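Local coordinates for subtilisin-like protein (Prochloron didemni, PDB 3ZXY) that is probably a serine endopeptidase of the subtilisin family, seen here as the protease domain with its nucleophile position replaced, at residues L245-P250 and S270-L275; V154-P159 and S181-Q186; Q135-L140 and P235-V240; H8-A13 and G105-N110; T32-L37 and R75-P80. The protein carries 1 engineered substitution. One frame throughout, in Å; residues are numbered along the deposited sequence.

Contact 1: L245-P250 and S270-L275; sequences LQSALP and SGAFTL
S247, in the last turn of helix 237-247, presses its CB and OG onto the backbone of G271 and A272, so two of the C-terminal helices of the subtilisin-like domain, 237-247 and 269-278, meet over a glycine. Their nearest CA atoms, those of S247 and A272, are 5.3 Å apart. S247 CB lies 3.6 Å from G271 C, and a CB built on G271 would come to 3.5 Å from S247 CB, which would be tight, so the absence of a side chain at G271 probably permits this approach. With chi1 at 61°, S247 OG stands between its own backbone N and carbonyl carbon, and its hydrogen bond runs back to L243 O one turn earlier; toward A272 it makes van der Waals contact alone.

In the conformer described, CD1 of L275 packs against the stem of Q246, the two side chains crossing at about a right angle. The glutamine is extended, and its amide NE2 is bonded to the carboxylate of S282 at the C-terminus. Further out, N268 ties the two helices together, its ND2 giving to S247 O and its OD1 accepting from G271 N, while A272 also touches L224 of helix 210-230. At the centre of the contact, S247 OG rests 3.4 Å from A272 CA.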
# COMPACT_ATOMS: atom_id res chain seq x y z
N LEU A 245 5.67 -11.39 6.05
CA LEU A 245 6.28 -11.25 7.35
C LEU A 245 7.27 -12.37 7.65
O LEU A 245 8.35 -12.13 8.18
CB LEU A 245 5.21 -11.16 8.45
CG LEU A 245 4.37 -9.90 8.45
CD1 LEU A 245 3.21 -10.08 9.42
CD2 LEU A 245 5.19 -8.68 8.83
N GLN A 246 6.93 -13.61 7.29
CA GLN A 246 7.80 -14.74 7.59
C GLN A 246 9.10 -14.73 6.80
O GLN A 246 10.16 -15.11 7.33
CB GLN A 246 7.08 -16.06 7.33
CG GLN A 246 7.94 -17.24 7.70
CD GLN A 246 7.15 -18.48 8.04
OE1 GLN A 246 7.37 -19.54 7.45
NE2 GLN A 246 6.27 -18.37 9.03
N SER A 247 9.01 -14.30 5.55
CA SER A 247 10.16 -14.27 4.66
C SER A 247 11.01 -13.01 4.80
O SER A 247 12.11 -12.95 4.27
CB SER A 247 9.72 -14.45 3.20
OG SER A 247 8.86 -13.41 2.79
N ALA A 248 10.55 -12.03 5.58
CA ALA A 248 11.32 -10.80 5.74
C ALA A 248 12.73 -11.08 6.28
O ALA A 248 12.94 -11.97 7.14
CB ALA A 248 10.57 -9.84 6.67
N LEU A 249 13.71 -10.33 5.79
CA LEU A 249 15.10 -10.59 6.11
C LEU A 249 15.63 -9.69 7.22
O LEU A 249 15.34 -8.51 7.26
CB LEU A 249 15.95 -10.38 4.87
CG LEU A 249 15.73 -11.39 3.75
CD1 LEU A 249 16.20 -10.80 2.43
CD2 LEU A 249 16.43 -12.69 4.11
N PRO A 250 16.46 -10.25 8.12
CA PRO A 250 17.18 -9.42 9.12
C PRO A 250 18.05 -8.33 8.52
O PRO A 250 18.46 -8.40 7.36
CB PRO A 250 18.07 -10.43 9.85
CG PRO A 250 17.43 -11.75 9.63
CD PRO A 250 16.71 -11.69 8.32
N SER A 270 11.67 -12.62 -3.40
CA SER A 270 12.03 -14.00 -3.81
C SER A 270 11.72 -15.00 -2.71
O SER A 270 11.15 -16.06 -2.97
CB SER A 270 13.49 -14.09 -4.26
OG SER A 270 14.37 -13.68 -3.26
N GLY A 271 12.02 -14.66 -1.47
CA GLY A 271 11.72 -15.52 -0.35
C GLY A 271 10.23 -15.78 -0.16
O GLY A 271 9.81 -16.91 0.16
N ALA A 272 9.44 -14.73 -0.31
CA ALA A 272 8.00 -14.85 -0.17
C ALA A 272 7.44 -15.80 -1.24
O ALA A 272 6.62 -16.65 -0.94
CB ALA A 272 7.34 -13.47 -0.27
N PHE A 273 7.92 -15.65 -2.47
CA PHE A 273 7.46 -16.53 -3.54
C PHE A 273 7.90 -17.96 -3.28
O PHE A 273 7.13 -18.89 -3.49
CB PHE A 273 7.93 -16.04 -4.90
CG PHE A 273 6.97 -15.08 -5.54
CD1 PHE A 273 7.03 -13.73 -5.28
CD2 PHE A 273 6.01 -15.55 -6.44
CE1 PHE A 273 6.13 -12.85 -5.89
CE2 PHE A 273 5.13 -14.69 -7.04
CZ PHE A 273 5.19 -13.34 -6.76
N THR A 274 9.14 -18.15 -2.84
CA THR A 274 9.63 -19.52 -2.58
C THR A 274 8.78 -20.21 -1.51
O THR A 274 8.47 -21.40 -1.62
CB THR A 274 11.11 -19.48 -2.16
OG1 THR A 274 11.86 -19.02 -3.30
CG2 THR A 274 11.63 -20.89 -1.75
N LEU A 275 8.41 -19.48 -0.47
CA LEU A 275 7.57 -20.03 0.60
C LEU A 275 6.18 -20.36 0.09
O LEU A 275 5.65 -21.41 0.40
CB LEU A 275 7.44 -19.10 1.81
CG LEU A 275 8.51 -19.17 2.88
CD1 LEU A 275 8.11 -18.23 4.01
CD2 LEU A 275 8.73 -20.59 3.37

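Contact 2: V154-P159 and S181-Q186; sequences VPAALP and STYEQQ
The Y183 ring turns an edge to the turn 155-158: A157 N lies near the ring plane, 4.1 Å from CE1, while the methyl of A156 comes in obliquely, its CB 3.8 Å from CE1. The second flat group, the Q186 amide, points its NE2 into the same turn and holds both acceptors, A156 O and L158 O, close to its own plane. Each bond is 2.9 Å long from NE2, with N-H...O angles of 145° to A156 O and 158° to L158 O. NE2 is tilted from the carbonyl plane of A156 and stands above that of L158.

This type I turn, closed by L158 N to P155 O, lies between strands 152-154 and 162-167 of the subtilisin-like domain, the A156 side chain about 11 Å from that of A211, the engineered residue at the predicted charge-relay position. Q186 CG sits between its backbone N and carbonyl carbon (chi1 71°), and the chain then runs extended from the 181-186 segment to the turn. A water donates to A157 O and, weakly, to Q186 OE1. Y183 OH is bonded outside the contact, to A144 O and H153 N.

A leucine in place of Q186 would probably leave the carbonyls of A156 and L158 without their shared donor. One primary amide, spending both N-H groups, thus satisfies two carbonyls of buried residues and joins helix to turn.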
# COMPACT_ATOMS: atom_id res chain seq x y z
N VAL A 154 -1.87 5.08 13.09
CA VAL A 154 -3.02 4.30 12.67
C VAL A 154 -3.43 4.76 11.28
O VAL A 154 -3.37 5.96 10.96
CB VAL A 154 -4.18 4.40 13.70
CG1 VAL A 154 -3.75 3.79 15.03
CG2 VAL A 154 -4.68 5.83 13.89
N PRO A 155 -3.87 3.83 10.43
CA PRO A 155 -4.18 2.42 10.71
C PRO A 155 -3.03 1.42 10.73
O PRO A 155 -3.27 0.24 11.00
CB PRO A 155 -5.15 2.07 9.58
CG PRO A 155 -4.72 2.91 8.45
CD PRO A 155 -4.33 4.22 9.08
N ALA A 156 -1.81 1.84 10.44
CA ALA A 156 -0.68 0.91 10.38
C ALA A 156 -0.55 0.00 11.61
O ALA A 156 -0.15 -1.16 11.46
CB ALA A 156 0.62 1.66 10.16
N ALA A 157 -0.85 0.51 12.81
CA ALA A 157 -0.71 -0.24 14.05
C ALA A 157 -1.90 -1.15 14.43
O ALA A 157 -1.88 -1.83 15.46
CB ALA A 157 -0.43 0.73 15.22
N LEU A 158 -2.94 -1.16 13.60
CA LEU A 158 -4.19 -1.81 13.99
C LEU A 158 -4.17 -3.30 13.65
O LEU A 158 -3.35 -3.75 12.87
CB LEU A 158 -5.38 -1.09 13.37
CG LEU A 158 -5.60 0.34 13.89
CD1 LEU A 158 -6.82 0.95 13.21
CD2 LEU A 158 -5.76 0.38 15.39
N PRO A 159 -5.09 -4.07 14.24
CA PRO A 159 -4.99 -5.54 14.09
C PRO A 159 -5.07 -6.06 12.65
O PRO A 159 -5.93 -5.65 11.89
CB PRO A 159 -6.14 -6.06 14.93
CG PRO A 159 -6.41 -4.97 15.92
CD PRO A 159 -6.12 -3.69 15.22
N SER A 181 6.51 -0.32 18.83
CA SER A 181 6.57 -1.77 19.19
C SER A 181 5.72 -2.65 18.29
O SER A 181 6.14 -3.73 17.91
CB SER A 181 6.18 -2.02 20.64
OG SER A 181 4.88 -1.54 20.89
N THR A 182 4.52 -2.20 17.95
CA THR A 182 3.61 -3.04 17.16
C THR A 182 4.16 -3.34 15.79
O THR A 182 3.87 -4.40 15.22
CB THR A 182 2.24 -2.36 17.06
OG1 THR A 182 1.79 -2.09 18.39
CG2 THR A 182 1.20 -3.25 16.28
N TYR A 183 4.99 -2.45 15.28
CA TYR A 183 5.62 -2.66 13.98
C TYR A 183 6.67 -3.76 14.01
O TYR A 183 7.03 -4.27 12.95
CB TYR A 183 6.27 -1.39 13.51
CG TYR A 183 5.37 -0.20 13.24
CD1 TYR A 183 4.01 -0.32 13.02
CD2 TYR A 183 5.92 1.07 13.16
CE1 TYR A 183 3.23 0.78 12.74
CE2 TYR A 183 5.15 2.18 12.88
CZ TYR A 183 3.81 2.04 12.66
OH TYR A 183 3.03 3.15 12.34
N GLU A 184 7.20 -4.13 15.17
CA GLU A 184 8.15 -5.24 15.23
C GLU A 184 7.44 -6.54 14.88
O GLU A 184 8.09 -7.50 14.44
CB GLU A 184 8.77 -5.31 16.62
CG GLU A 184 10.03 -6.15 16.76
CD GLU A 184 10.54 -6.18 18.20
OE1 GLU A 184 10.74 -5.08 18.79
OE2 GLU A 184 10.75 -7.29 18.74
N GLN A 185 6.13 -6.59 15.10
CA GLN A 185 5.35 -7.80 14.83
C GLN A 185 4.70 -7.78 13.47
O GLN A 185 4.53 -8.83 12.85
CB GLN A 185 4.26 -8.04 15.89
CG GLN A 185 4.81 -8.49 17.24
CD GLN A 185 5.21 -7.34 18.15
OE1 GLN A 185 4.40 -6.43 18.42
NE2 GLN A 185 6.43 -7.40 18.68
N GLN A 186 4.27 -6.60 13.02
CA GLN A 186 3.49 -6.52 11.79
C GLN A 186 3.99 -5.54 10.75
O GLN A 186 3.28 -5.22 9.79
CB GLN A 186 2.01 -6.29 12.10
CG GLN A 186 1.65 -4.91 12.63
CD GLN A 186 0.20 -4.83 13.07
OE1 GLN A 186 -0.29 -5.74 13.74
NE2 GLN A 186 -0.47 -3.75 12.72
O HOH W 1 -2.29 -4.45 16.24

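Contact 3: Q135-L140 and P235-V240; sequences QNNVLL and PDPQKV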
# COMPACT_ATOMS: atom_id res chain seq x y z
N GLN A 135 -12.42 -9.50 9.04
CA GLN A 135 -13.50 -10.48 8.92
C GLN A 135 -13.76 -10.94 7.47
O GLN A 135 -14.23 -12.06 7.26
CB GLN A 135 -14.78 -9.93 9.55
CG GLN A 135 -14.63 -9.72 11.05
CD GLN A 135 -15.81 -9.00 11.64
OE1 GLN A 135 -15.92 -7.77 11.54
NE2 GLN A 135 -16.71 -9.75 12.26
N ASN A 136 -13.45 -10.09 6.49
CA ASN A 136 -13.64 -10.40 5.07
C ASN A 136 -12.36 -10.84 4.34
O ASN A 136 -12.36 -11.01 3.12
CB ASN A 136 -14.24 -9.19 4.35
CG ASN A 136 -15.72 -9.05 4.60
OD1 ASN A 136 -16.55 -9.62 3.88
ND2 ASN A 136 -16.07 -8.34 5.65
N ASN A 137 -11.29 -11.02 5.10
CA ASN A 137 -9.98 -11.37 4.54
C ASN A 137 -9.52 -10.41 3.43
O ASN A 137 -9.19 -10.83 2.30
CB ASN A 137 -9.96 -12.82 4.08
CG ASN A 137 -8.56 -13.36 3.87
OD1 ASN A 137 -7.57 -12.70 4.21
ND2 ASN A 137 -8.47 -14.56 3.32
N VAL A 138 -9.50 -9.13 3.76
CA VAL A 138 -9.01 -8.07 2.90
C VAL A 138 -7.77 -7.53 3.59
O VAL A 138 -7.84 -7.20 4.78
CB VAL A 138 -10.07 -6.95 2.76
CG1 VAL A 138 -9.52 -5.76 1.97
CG2 VAL A 138 -11.35 -7.50 2.13
N LEU A 139 -6.65 -7.44 2.90
CA LEU A 139 -5.41 -6.99 3.54
C LEU A 139 -5.22 -5.48 3.42
O LEU A 139 -5.17 -4.94 2.31
CB LEU A 139 -4.21 -7.68 2.89
CG LEU A 139 -2.83 -7.23 3.34
CD1 LEU A 139 -2.65 -7.48 4.83
CD2 LEU A 139 -1.76 -7.95 2.54
N LEU A 140 -5.13 -4.81 4.56
CA LEU A 140 -4.81 -3.39 4.61
C LEU A 140 -3.29 -3.27 4.73
O LEU A 140 -2.70 -3.88 5.61
CB LEU A 140 -5.52 -2.75 5.81
CG LEU A 140 -5.81 -1.25 5.73
CD1 LEU A 140 -6.81 -0.80 6.79
CD2 LEU A 140 -4.51 -0.49 5.84
N PRO A 235 -7.70 -16.81 -3.54
CA PRO A 235 -6.81 -15.77 -3.01
C PRO A 235 -7.00 -15.57 -1.50
O PRO A 235 -8.13 -15.56 -1.02
CB PRO A 235 -7.24 -14.50 -3.76
CG PRO A 235 -8.03 -14.95 -4.93
CD PRO A 235 -8.58 -16.30 -4.61
N ASP A 236 -5.89 -15.41 -0.78
CA ASP A 236 -5.93 -15.36 0.69
C ASP A 236 -5.01 -14.23 1.16
O ASP A 236 -3.82 -14.44 1.41
CB ASP A 236 -5.48 -16.71 1.25
CG ASP A 236 -5.68 -16.84 2.75
OD1 ASP A 236 -5.88 -15.82 3.46
OD2 ASP A 236 -5.61 -18.02 3.25
N PRO A 237 -5.57 -13.02 1.22
CA PRO A 237 -4.77 -11.86 1.56
C PRO A 237 -4.07 -11.96 2.91
O PRO A 237 -2.91 -11.53 3.02
CB PRO A 237 -5.78 -10.71 1.50
CG PRO A 237 -6.70 -11.17 0.40
CD PRO A 237 -6.89 -12.63 0.69
N GLN A 238 -4.73 -12.49 3.93
CA GLN A 238 -4.07 -12.63 5.23
C GLN A 238 -2.93 -13.64 5.20
O GLN A 238 -1.94 -13.48 5.88
CB GLN A 238 -5.06 -12.91 6.36
CG GLN A 238 -5.80 -11.66 6.82
CD GLN A 238 -4.88 -10.61 7.45
OE1 GLN A 238 -3.97 -10.94 8.22
NE2 GLN A 238 -5.10 -9.35 7.13
N LYS A 239 -3.04 -14.67 4.37
CA LYS A 239 -1.93 -15.59 4.18
C LYS A 239 -0.76 -14.89 3.51
O LYS A 239 0.41 -15.14 3.84
CB LYS A 239 -2.35 -16.81 3.34
CG LYS A 239 -1.24 -17.85 3.18
CD LYS A 239 -1.76 -19.08 2.46
CE LYS A 239 -0.73 -20.21 2.45
NZ LYS A 239 -1.14 -21.29 1.50
N VAL A 240 -1.05 -14.03 2.53
CA VAL A 240 0.00 -13.29 1.86
C VAL A 240 0.74 -12.38 2.85
O VAL A 240 1.97 -12.28 2.83
CB VAL A 240 -0.55 -12.53 0.65
CG1 VAL A 240 0.43 -11.44 0.20
CG2 VAL A 240 -0.91 -13.51 -0.48
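N137 faces the start of helix 237-247 with its amide set nearly perpendicular to the carboxylate of D236, the planes 87° apart, at the helix N-cap of this subtilisin-like domain. Both ends of the amide are used. N137 ND2 gives a bond of 2.9 Å to D236 OD1, which lies in the amide plane but is itself met from above the carboxylate. N137 OD1 accepts from Q238 N, also at 2.9 Å, in the carbonyl plane and on a lone pair. The side chain arrives there because CG is anti to the backbone N (chi1 -163°), on a residue whose phi is positive.

D236 OD1 has a second donor, K239 N, the capping bond proper. N137 ND2 and K239 N approach it from opposite faces, so the carboxylate is held from both faces, which should restrict its rotation, and the first-turn N-H of Q238 is served by N137 instead. Two N-H donors on this one oxygen, at the N-terminal end of a helix, would be expected to stabilise its negative charge.

The N137 and Q238 side chains slide past each other in opposite senses, their amides 47° apart, with N137 OD1 3.3 Å from Q238 CB. The Q238 chain bends at chi2 and carries NE2 to A160 O, passing L139 CD1 on the way. P237 takes the middle: the CB, CG and CD side of its ring meets N137 O, and its CB packs against L139 CB at 3.7 Å as strand 139-143 enters the central parallel sheet. P237 and P235 also touch H107. The closest approach of the proline ring is P237 CG to N137 O, 3.2 Å.

Contact 4: H8-A13 and G105-N110; sequences HNIRVA and GAHIIN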
# COMPACT_ATOMS: atom_id res chain seq x y z
N HIS A 8 -5.91 -9.97 -13.50
CA HIS A 8 -7.01 -9.00 -13.44
C HIS A 8 -8.09 -9.38 -12.47
O HIS A 8 -8.90 -8.55 -12.12
CB HIS A 8 -7.58 -8.74 -14.84
CG HIS A 8 -8.39 -9.87 -15.41
ND1 HIS A 8 -7.91 -10.71 -16.34
CD2 HIS A 8 -9.72 -10.25 -15.20
CE1 HIS A 8 -8.86 -11.60 -16.69
NE2 HIS A 8 -9.97 -11.31 -15.98
N ASN A 9 -8.11 -10.63 -12.00
CA ASN A 9 -9.06 -11.06 -10.96
C ASN A 9 -8.70 -10.58 -9.54
O ASN A 9 -9.51 -10.70 -8.62
CB ASN A 9 -9.21 -12.58 -10.97
CG ASN A 9 -9.89 -13.08 -12.22
OD1 ASN A 9 -9.33 -13.87 -12.98
ND2 ASN A 9 -11.10 -12.62 -12.45
N ILE A 10 -7.51 -10.01 -9.37
CA ILE A 10 -7.10 -9.44 -8.09
C ILE A 10 -7.33 -7.94 -8.10
O ILE A 10 -6.86 -7.25 -9.00
CB ILE A 10 -5.61 -9.77 -7.79
CG1 ILE A 10 -5.44 -11.28 -7.73
CG2 ILE A 10 -5.14 -9.09 -6.50
CD1 ILE A 10 -6.31 -12.01 -6.72
N ARG A 11 -8.03 -7.46 -7.09
CA ARG A 11 -8.41 -6.05 -6.97
C ARG A 11 -7.64 -5.36 -5.87
O ARG A 11 -7.64 -5.80 -4.72
CB ARG A 11 -9.92 -5.95 -6.72
CG ARG A 11 -10.73 -6.49 -7.89
CD ARG A 11 -12.20 -6.66 -7.55
NE ARG A 11 -12.49 -7.85 -6.74
CZ ARG A 11 -12.61 -9.10 -7.18
NH1 ARG A 11 -12.47 -9.44 -8.47
NH2 ARG A 11 -12.90 -10.05 -6.29
N VAL A 12 -6.98 -4.28 -6.25
CA VAL A 12 -6.17 -3.48 -5.33
C VAL A 12 -6.79 -2.09 -5.27
O VAL A 12 -6.90 -1.42 -6.29
CB VAL A 12 -4.72 -3.36 -5.82
CG1 VAL A 12 -3.89 -2.56 -4.84
CG2 VAL A 12 -4.13 -4.73 -6.08
N ALA A 13 -7.20 -1.68 -4.08
CA ALA A 13 -7.77 -0.34 -3.87
C ALA A 13 -6.69 0.61 -3.39
O ALA A 13 -5.86 0.24 -2.55
CB ALA A 13 -8.89 -0.39 -2.86
N GLY A 105 -15.15 -5.18 -3.43
CA GLY A 105 -14.42 -6.43 -3.65
C GLY A 105 -12.90 -6.34 -3.65
O GLY A 105 -12.24 -7.21 -4.24
N ALA A 106 -12.35 -5.33 -2.99
CA ALA A 106 -10.90 -5.22 -2.86
C ALA A 106 -10.33 -6.44 -2.16
O ALA A 106 -10.90 -6.92 -1.18
CB ALA A 106 -10.51 -3.96 -2.08
N HIS A 107 -9.18 -6.92 -2.64
CA HIS A 107 -8.37 -7.90 -1.91
C HIS A 107 -7.34 -7.23 -1.04
O HIS A 107 -6.98 -7.73 0.02
CB HIS A 107 -7.63 -8.82 -2.89
CG HIS A 107 -8.52 -9.70 -3.68
ND1 HIS A 107 -8.91 -9.39 -4.93
CD2 HIS A 107 -9.10 -10.91 -3.37
CE1 HIS A 107 -9.72 -10.35 -5.39
NE2 HIS A 107 -9.84 -11.29 -4.44
N ILE A 108 -6.82 -6.09 -1.52
CA ILE A 108 -5.78 -5.32 -0.87
C ILE A 108 -6.24 -3.87 -0.87
O ILE A 108 -6.80 -3.40 -1.87
CB ILE A 108 -4.43 -5.43 -1.61
CG1 ILE A 108 -3.88 -6.85 -1.52
CG2 ILE A 108 -3.40 -4.42 -1.08
CD1 ILE A 108 -2.91 -7.17 -2.64
N ILE A 109 -6.03 -3.20 0.26
CA ILE A 109 -6.33 -1.77 0.41
C ILE A 109 -5.02 -1.09 0.80
O ILE A 109 -4.47 -1.35 1.87
CB ILE A 109 -7.42 -1.53 1.47
CG1 ILE A 109 -8.73 -2.19 1.03
CG2 ILE A 109 -7.65 -0.03 1.71
CD1 ILE A 109 -9.85 -2.11 2.06
N ASN A 110 -4.51 -0.25 -0.09
CA ASN A 110 -3.29 0.53 0.17
C ASN A 110 -3.67 1.85 0.81
O ASN A 110 -4.43 2.63 0.22
CB ASN A 110 -2.57 0.79 -1.16
CG ASN A 110 -1.24 1.51 -1.00
OD1 ASN A 110 -0.18 0.87 -1.01
ND2 ASN A 110 -1.26 2.84 -0.81
O HOH W 2 -13.16 -10.03 -3.48
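R11 and H107 bind where strands 11-16 and 108-111 begin to pair as parallel neighbours in the central sheet of the subtilisin-like fold. The ladder comes first: A13 N gives to I108 O and N110 N to A13 O, each at 2.8 Å and with N-H...O angles of 174°. Earlier in the pairing, R11 O takes H107 N at 2.8 Å and, more weakly, I108 N.

Side chains add to the pairing near the N-terminal part of the contact. H107 ND1 accepts R11 N in the ring plane at 3.0 Å, almost linear at 178°, which identifies ND1 as the unprotonated ring nitrogen. R11 NE reaches G105 O; that oxygen is in the guanidinium plane, whereas NE stands above the carbonyl plane of G105. A bend at chi3 brings a face of the guanidinium against H107 CE1, the planes 38° apart. A water bridges R11 NH2 and G105 O. G105 ends helix 91-103 in a Schellman motif; with positive phi, a CB here would be jammed against the preceding carbonyl O and tight against R11 NE.

Apolar contacts fill in the rest. I10 CD1 makes a CH-pi contact over the H107 ring face, 4.1 Å from its centroid, while V12 meets I108, and A13 meets A106 and I109. N110 OD1 is bonded to S218 of helix 210-230; the N110 side chain is about 5 Å from that of D16, the predicted charge-relay aspartate. N110 reaches this contact through CB, 3.6 Å from A13 O.

Contact 5: T32-L37 and R75-P80; sequences TVLPTL and RGLIVP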
# COMPACT_ATOMS: atom_id res chain seq x y z
N THR A 32 -10.84 1.75 -11.92
CA THR A 32 -12.19 2.23 -11.70
C THR A 32 -12.16 3.20 -10.55
O THR A 32 -11.60 2.90 -9.51
CB THR A 32 -13.17 1.09 -11.35
OG1 THR A 32 -13.12 0.08 -12.37
CG2 THR A 32 -14.60 1.63 -11.23
N VAL A 33 -12.72 4.38 -10.76
CA VAL A 33 -12.81 5.39 -9.71
C VAL A 33 -14.15 5.22 -8.99
O VAL A 33 -15.21 5.13 -9.63
CB VAL A 33 -12.70 6.80 -10.30
CG1 VAL A 33 -12.89 7.83 -9.20
CG2 VAL A 33 -11.35 6.97 -10.98
N LEU A 34 -14.07 5.15 -7.66
CA LEU A 34 -15.21 4.95 -6.79
C LEU A 34 -15.40 6.21 -5.95
O LEU A 34 -14.80 6.36 -4.88
CB LEU A 34 -15.01 3.74 -5.88
CG LEU A 34 -14.84 2.38 -6.57
CD1 LEU A 34 -14.57 1.30 -5.55
CD2 LEU A 34 -16.06 2.04 -7.41
N PRO A 35 -16.23 7.15 -6.43
CA PRO A 35 -16.42 8.37 -5.67
C PRO A 35 -16.98 8.08 -4.31
O PRO A 35 -17.93 7.32 -4.16
CB PRO A 35 -17.42 9.17 -6.52
CG PRO A 35 -17.37 8.56 -7.87
CD PRO A 35 -17.01 7.13 -7.67
N THR A 36 -16.36 8.67 -3.30
CA THR A 36 -16.88 8.53 -1.97
C THR A 36 -17.23 9.97 -1.67
O THR A 36 -17.98 10.55 -2.45
CB THR A 36 -15.88 7.72 -1.14
OG1 THR A 36 -15.70 6.48 -1.84
CG2 THR A 36 -16.43 7.41 0.24
N LEU A 37 -16.72 10.60 -0.62
CA LEU A 37 -17.19 11.96 -0.32
C LEU A 37 -16.23 13.05 -0.79
O LEU A 37 -16.66 14.17 -1.09
CB LEU A 37 -17.53 12.10 1.17
CG LEU A 37 -18.93 11.54 1.51
CD1 LEU A 37 -19.26 11.72 2.98
CD2 LEU A 37 -20.01 12.19 0.65
N ARG A 75 -6.59 -5.35 -11.29
CA ARG A 75 -7.64 -4.33 -11.35
C ARG A 75 -7.48 -3.33 -10.22
O ARG A 75 -7.33 -3.72 -9.05
CB ARG A 75 -9.01 -5.00 -11.27
CG ARG A 75 -9.56 -5.43 -12.62
CD ARG A 75 -11.07 -5.62 -12.52
NE ARG A 75 -11.73 -4.39 -12.08
CZ ARG A 75 -12.88 -4.32 -11.40
NH1 ARG A 75 -13.54 -5.43 -11.06
NH2 ARG A 75 -13.37 -3.14 -11.06
N GLY A 76 -7.48 -2.04 -10.56
CA GLY A 76 -7.30 -0.97 -9.59
C GLY A 76 -8.63 -0.33 -9.24
O GLY A 76 -9.45 -0.04 -10.13
N LEU A 77 -8.85 -0.14 -7.94
CA LEU A 77 -10.01 0.57 -7.41
C LEU A 77 -9.50 1.85 -6.78
O LEU A 77 -8.78 1.83 -5.76
CB LEU A 77 -10.78 -0.28 -6.40
CG LEU A 77 -11.28 -1.65 -6.86
CD1 LEU A 77 -11.88 -2.39 -5.68
CD2 LEU A 77 -12.27 -1.51 -8.02
N ILE A 78 -9.82 2.97 -7.41
CA ILE A 78 -9.34 4.26 -6.92
C ILE A 78 -10.42 4.87 -6.03
O ILE A 78 -11.53 5.13 -6.49
CB ILE A 78 -9.00 5.24 -8.06
CG1 ILE A 78 -8.02 4.64 -9.07
CG2 ILE A 78 -8.49 6.55 -7.48
CD1 ILE A 78 -6.82 3.94 -8.49
N VAL A 79 -10.08 5.09 -4.75
CA VAL A 79 -11.05 5.56 -3.76
C VAL A 79 -10.47 6.82 -3.12
O VAL A 79 -9.80 6.75 -2.08
CB VAL A 79 -11.36 4.48 -2.69
CG1 VAL A 79 -12.48 4.94 -1.74
CG2 VAL A 79 -11.76 3.16 -3.37
N PRO A 80 -10.71 7.98 -3.75
CA PRO A 80 -10.06 9.17 -3.21
C PRO A 80 -10.65 9.59 -1.86
O PRO A 80 -11.88 9.75 -1.71
CB PRO A 80 -10.24 10.22 -4.31
CG PRO A 80 -10.56 9.45 -5.53
CD PRO A 80 -11.34 8.26 -5.05
O HOH W 3 -10.95 -1.45 -12.30
O HOH W 4 -14.04 10.24 -3.40
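R75 brings its guanidinium edge toward T32, and one water lies in the plane of that group, accepting from R75 NE at 3.0 Å and sitting 2.7 Å from T32 OG1. G76 O then receives T32 N at 2.9 Å, opening the parallel pairing. L77 pairs with T32, and its CA-H points at T32 O, the same oxygen that takes I78 N at 2.8 Å with an angle of 171°. I78 O in turn accepts L34 N, nearly straight at 172°, while V33 CG2 lies against I78 CB. V79 packs CG2 on L34 CD1 and meets T36 OG1 through CG1 at 3.6 Å. The threonine hydroxyl lies anti to its carbonyl carbon (chi1 -56°), where it donates to L34 O. A valine at T36 would keep the shape but is likely to lose the hydroxyl's bond to L34 O, leaving the bend after strand 30-33 freer to move. Last comes P80, whose O accepts a hydrogen bond from a water that in turn accepts from T36 N, 2.8 Å from each. P80 lies about 7 Å, side chain to side chain, from D16, the predicted charge-relay aspartate. Strand 30-33 is the edge strand of this chain's sheet, beside 75-80, in the parallel alpha/beta fold of subtilases.

How the contacts relate
Contacts 4 and 5 are both built on the ladder of the parallel sheet, and they join through strands 11-16 and 75-80; contact 4 is largely buried, while contact 5 lies on the sheet's outermost strand and uses more water. Contact 3 meets contact 4 across strands 139-143 and 108-111, but its own chemistry is that of a helix cap. Helix 237-247 is shared by contacts 3 and 1, at its start and its end. Contact 1 is the most peripheral, its centre about 18 Å from the centre of the chain, and relies on packing. Contact 2, buried although outside the sheet, uses one amide to bind a turn, and touches both contacts 1 and 3.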